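Local atomic coordinates of periplasmic cell division protein (SufI) (Aquifex aeolicus, PDB entry 6SYY), a protein that probably oxidises its substrates as a multicopper oxidase, using four bound copper ions and a methionine-rich loop with a role in catalysis. Residues N269-I277 with T286-L294. Sequence-based numbering, arbitrary orientation.
Sequences NQRMRFWVI and TPKEVNEIL
F274 to V276 and K288 to V290 pair as an antiparallel beta hairpin in the middle cupredoxin-like domain of the multicopper oxidase, away from the copper sites. Four backbone hydrogen bonds establish the register: F274 and V290 exchange two, with V290 N to F274 O at 2.8 Å and 176° at the hydrogen, and V276 and K288 exchange two more. W275 and E289 form the non-hydrogen-bonded pair between them, their CA atoms 4.3 Å apart. On their face, E289 CG makes an off-centre CH-pi contact with the five-membered ring of W275, 4.2 Å from its centroid and 29° from the ring normal. On the other face, V290 CG2 sits over the F274 ring, 3.9 Å from the centroid, while I293 CG2 reaches the ring edge and touches V276 CG2 at 3.6 Å. F274 CG lies between its backbone N and carbonyl carbon (chi1 58°), which brings CE2 within 3.5 Å of N291 C in the loop before I293. There R271, its chain extended, donates from NH1 to E292 OE2 (2.9 Å), in the guanidinium plane but on the anti side of the carboxylate. Replacing R271 by alanine would probably cost E292 OE2 this cationic mate, leaving OE1 its salt bridge with R262. Beyond the pair, strand 300-306 bonds to W275 and I277, strand 261-267 to M272 and I293, and F274 packs on L265, I303 and V305.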
loop_
_atom_site.group_PDB
_atom_site.type_symbol
_atom_site.label_atom_id
_atom_site.label_comp_id
_atom_site.label_asym_id
_atom_site.label_seq_id
_atom_site.Cartn_x
_atom_site.Cartn_y
_atom_site.Cartn_z
ATOM N N ASN A 269 -23.207 -0.855 -20.420
ATOM C CA ASN A 269 -22.245 -0.496 -21.456
ATOM C C ASN A 269 -21.165 0.421 -20.901
ATOM O O ASN A 269 -19.975 0.097 -20.940
ATOM C CB ASN A 269 -22.956 0.179 -22.630
ATOM C CG ASN A 269 -23.950 -0.731 -23.314
ATOM O OD1 ASN A 269 -25.074 -0.324 -23.614
ATOM N ND2 ASN A 269 -23.544 -1.969 -23.567
ATOM N N GLN A 270 -21.569 1.570 -20.370
ATOM C CA GLN A 270 -20.655 2.672 -20.119
ATOM C C GLN A 270 -19.793 2.431 -18.880
ATOM O O GLN A 270 -20.084 1.583 -18.029
ATOM C CB GLN A 270 -21.441 3.976 -19.975
ATOM C CG GLN A 270 -22.168 4.393 -21.250
ATOM C CD GLN A 270 -23.177 5.503 -21.018
ATOM O OE1 GLN A 270 -23.384 5.943 -19.886
ATOM N NE2 GLN A 270 -23.818 5.959 -22.092
ATOM N N ARG A 271 -18.695 3.186 -18.810
ATOM C CA ARG A 271 -17.874 3.287 -17.612
ATOM C C ARG A 271 -18.415 4.412 -16.741
ATOM O O ARG A 271 -18.603 5.536 -17.216
ATOM C CB ARG A 271 -16.413 3.574 -17.962
ATOM C CG ARG A 271 -15.693 2.509 -18.770
ATOM C CD ARG A 271 -14.228 2.887 -18.906
ATOM N NE ARG A 271 -13.412 1.825 -19.483
ATOM C CZ ARG A 271 -12.085 1.792 -19.415
ATOM N NH1 ARG A 271 -11.433 2.763 -18.788
ATOM N NH2 ARG A 271 -11.407 0.793 -19.966
ATOM N N MET A 272 -18.659 4.112 -15.471
ATOM C CA MET A 272 -19.135 5.133 -14.551
ATOM C C MET A 272 -17.988 6.045 -14.128
ATOM O O MET A 272 -16.835 5.621 -14.014
ATOM C CB MET A 272 -19.779 4.492 -13.320
ATOM C CG MET A 272 -20.364 5.490 -12.336
ATOM S SD MET A 272 -21.225 4.679 -10.989
ATOM C CE MET A 272 -22.434 3.766 -11.920
ATOM N N ARG A 273 -18.312 7.315 -13.908
ATOM C CA ARG A 273 -17.330 8.249 -13.385
ATOM C C ARG A 273 -17.131 8.053 -11.884
ATOM O O ARG A 273 -18.017 7.574 -11.169
ATOM C CB ARG A 273 -17.752 9.693 -13.664
ATOM C CG ARG A 273 -19.116 10.108 -13.107
ATOM C CD ARG A 273 -19.107 11.608 -12.839
ATOM N NE ARG A 273 -20.415 12.259 -12.791
ATOM C CZ ARG A 273 -21.322 12.068 -11.839
ATOM N NH1 ARG A 273 -21.096 11.206 -10.862
ATOM N NH2 ARG A 273 -22.465 12.731 -11.868
ATOM N N PHE A 274 -15.945 8.425 -11.419
ATOM C CA PHE A 274 -15.634 8.491 -9.997
ATOM C C PHE A 274 -14.444 9.428 -9.835
ATOM O O PHE A 274 -13.881 9.920 -10.819
ATOM C CB PHE A 274 -15.377 7.099 -9.402
ATOM C CG PHE A 274 -14.268 6.340 -10.065
ATOM C CD1 PHE A 274 -13.022 6.244 -9.464
ATOM C CD2 PHE A 274 -14.472 5.701 -11.280
ATOM C CE1 PHE A 274 -11.994 5.539 -10.063
ATOM C CE2 PHE A 274 -13.448 4.991 -11.888
ATOM C CZ PHE A 274 -12.205 4.911 -11.277
ATOM N N TRP A 275 -14.065 9.686 -8.583
ATOM C CA TRP A 275 -13.077 10.711 -8.276
ATOM C C TRP A 275 -11.961 10.156 -7.409
ATOM O O TRP A 275 -12.222 9.565 -6.359
ATOM C CB TRP A 275 -13.723 11.896 -7.562
ATOM C CG TRP A 275 -14.709 12.627 -8.396
ATOM C CD1 TRP A 275 -14.493 13.768 -9.107
ATOM C CD2 TRP A 275 -16.078 12.272 -8.608
ATOM N NE1 TRP A 275 -15.645 14.150 -9.751
ATOM C CE2 TRP A 275 -16.634 13.245 -9.461
ATOM C CE3 TRP A 275 -16.888 11.220 -8.164
ATOM C CZ2 TRP A 275 -17.959 13.205 -9.876
ATOM C CZ3 TRP A 275 -18.203 11.182 -8.574
ATOM C CH2 TRP A 275 -18.727 12.171 -9.419
ATOM N N VAL A 276 -10.720 10.364 -7.843
ATOM C CA VAL A 276 -9.575 10.155 -6.967
ATOM C C VAL A 276 -9.524 11.315 -5.986
ATOM O O VAL A 276 -9.492 12.483 -6.390
ATOM C CB VAL A 276 -8.272 10.057 -7.770
ATOM C CG1 VAL A 276 -7.078 9.917 -6.830
ATOM C CG2 VAL A 276 -8.334 8.897 -8.741
ATOM N N ILE A 277 -9.532 11.006 -4.694
ATOM C CA ILE A 277 -9.402 12.045 -3.683
ATOM C C ILE A 277 -8.135 11.914 -2.852
ATOM O O ILE A 277 -7.729 12.901 -2.215
ATOM C CB ILE A 277 -10.639 12.095 -2.763
ATOM C CG1 ILE A 277 -10.811 10.770 -2.015
ATOM C CG2 ILE A 277 -11.883 12.471 -3.567
ATOM C CD1 ILE A 277 -11.677 10.881 -0.772
ATOM N N THR A 286 -7.713 18.743 -4.677
ATOM C CA THR A 286 -9.094 18.744 -5.133
ATOM C C THR A 286 -9.419 17.360 -5.670
ATOM O O THR A 286 -8.512 16.596 -6.014
ATOM C CB THR A 286 -9.340 19.778 -6.240
ATOM O OG1 THR A 286 -8.624 19.381 -7.418
ATOM C CG2 THR A 286 -8.895 21.170 -5.812
ATOM N N PRO A 287 -10.702 17.006 -5.752
ATOM C CA PRO A 287 -11.064 15.734 -6.389
ATOM C C PRO A 287 -10.694 15.733 -7.866
ATOM O O PRO A 287 -10.779 16.755 -8.548
ATOM C CB PRO A 287 -12.582 15.653 -6.187
ATOM C CG PRO A 287 -12.854 16.533 -5.016
ATOM C CD PRO A 287 -11.863 17.652 -5.114
ATOM N N LYS A 288 -10.273 14.566 -8.355
ATOM C CA LYS A 288 -9.877 14.382 -9.750
ATOM C C LYS A 288 -10.810 13.354 -10.374
ATOM O O LYS A 288 -10.751 12.168 -10.030
ATOM C CB LYS A 288 -8.420 13.928 -9.858
ATOM C CG LYS A 288 -7.444 14.724 -9.005
ATOM C CD LYS A 288 -7.384 16.190 -9.403
ATOM C CE LYS A 288 -6.479 16.974 -8.460
ATOM N NZ LYS A 288 -6.272 18.385 -8.905
ATOM N N GLU A 289 -11.669 13.804 -11.288
ATOM C CA GLU A 289 -12.629 12.914 -11.927
ATOM C C GLU A 289 -11.928 12.041 -12.962
ATOM O O GLU A 289 -11.183 12.540 -13.811
ATOM C CB GLU A 289 -13.758 13.711 -12.582
ATOM C CG GLU A 289 -14.814 12.829 -13.227
ATOM C CD GLU A 289 -16.012 13.602 -13.744
ATOM O OE1 GLU A 289 -16.195 14.775 -13.354
ATOM O OE2 GLU A 289 -16.774 13.027 -14.545
ATOM N N VAL A 290 -12.155 10.732 -12.876
ATOM C CA VAL A 290 -11.553 9.758 -13.777
ATOM C C VAL A 290 -12.608 8.717 -14.119
ATOM O O VAL A 290 -13.712 8.713 -13.571
ATOM C CB VAL A 290 -10.319 9.066 -13.161
ATOM C CG1 VAL A 290 -9.241 10.081 -12.825
ATOM C CG2 VAL A 290 -10.723 8.261 -11.928
ATOM N N ASN A 291 -12.252 7.825 -15.043
ATOM C CA ASN A 291 -13.045 6.630 -15.301
ATOM C C ASN A 291 -12.213 5.359 -15.179
ATOM O O ASN A 291 -12.708 4.273 -15.502
ATOM C CB ASN A 291 -13.729 6.711 -16.675
ATOM C CG ASN A 291 -12.760 7.010 -17.805
ATOM O OD1 ASN A 291 -11.663 6.457 -17.868
ATOM N ND2 ASN A 291 -13.169 7.892 -18.711
ATOM N N GLU A 292 -10.966 5.466 -14.720
ATOM C CA GLU A 292 -10.150 4.303 -14.395
ATOM C C GLU A 292 -8.969 4.750 -13.546
ATOM O O GLU A 292 -8.563 5.915 -13.576
ATOM C CB GLU A 292 -9.651 3.574 -15.650
ATOM C CG GLU A 292 -8.751 4.400 -16.539
ATOM C CD GLU A 292 -7.987 3.550 -17.530
ATOM O OE1 GLU A 292 -6.801 3.263 -17.270
ATOM O OE2 GLU A 292 -8.574 3.159 -18.561
ATOM N N ILE A 293 -8.422 3.803 -12.785
ATOM C CA ILE A 293 -7.236 4.040 -11.971
ATOM C C ILE A 293 -6.320 2.828 -12.061
ATOM O O ILE A 293 -6.778 1.678 -12.069
ATOM C CB ILE A 293 -7.584 4.338 -10.498
ATOM C CG1 ILE A 293 -8.478 3.239 -9.917
ATOM C CG2 ILE A 293 -8.230 5.706 -10.366
ATOM C CD1 ILE A 293 -8.618 3.322 -8.419
ATOM N N LEU A 294 -5.022 3.095 -12.134
ATOM C CA LEU A 294 -3.987 2.071 -12.125
ATOM C C LEU A 294 -3.370 2.057 -10.735
ATOM O O LEU A 294 -2.919 3.099 -10.247
ATOM C CB LEU A 294 -2.932 2.367 -13.189
ATOM C CG LEU A 294 -1.863 1.327 -13.517
ATOM C CD1 LEU A 294 -2.503 0.077 -14.085
ATOM C CD2 LEU A 294 -0.871 1.916 -14.507
HETATM O O HOH W 1 -15.286 3.587 -14.512
HETATM O O HOH W 2 -19.173 14.466 -15.012
#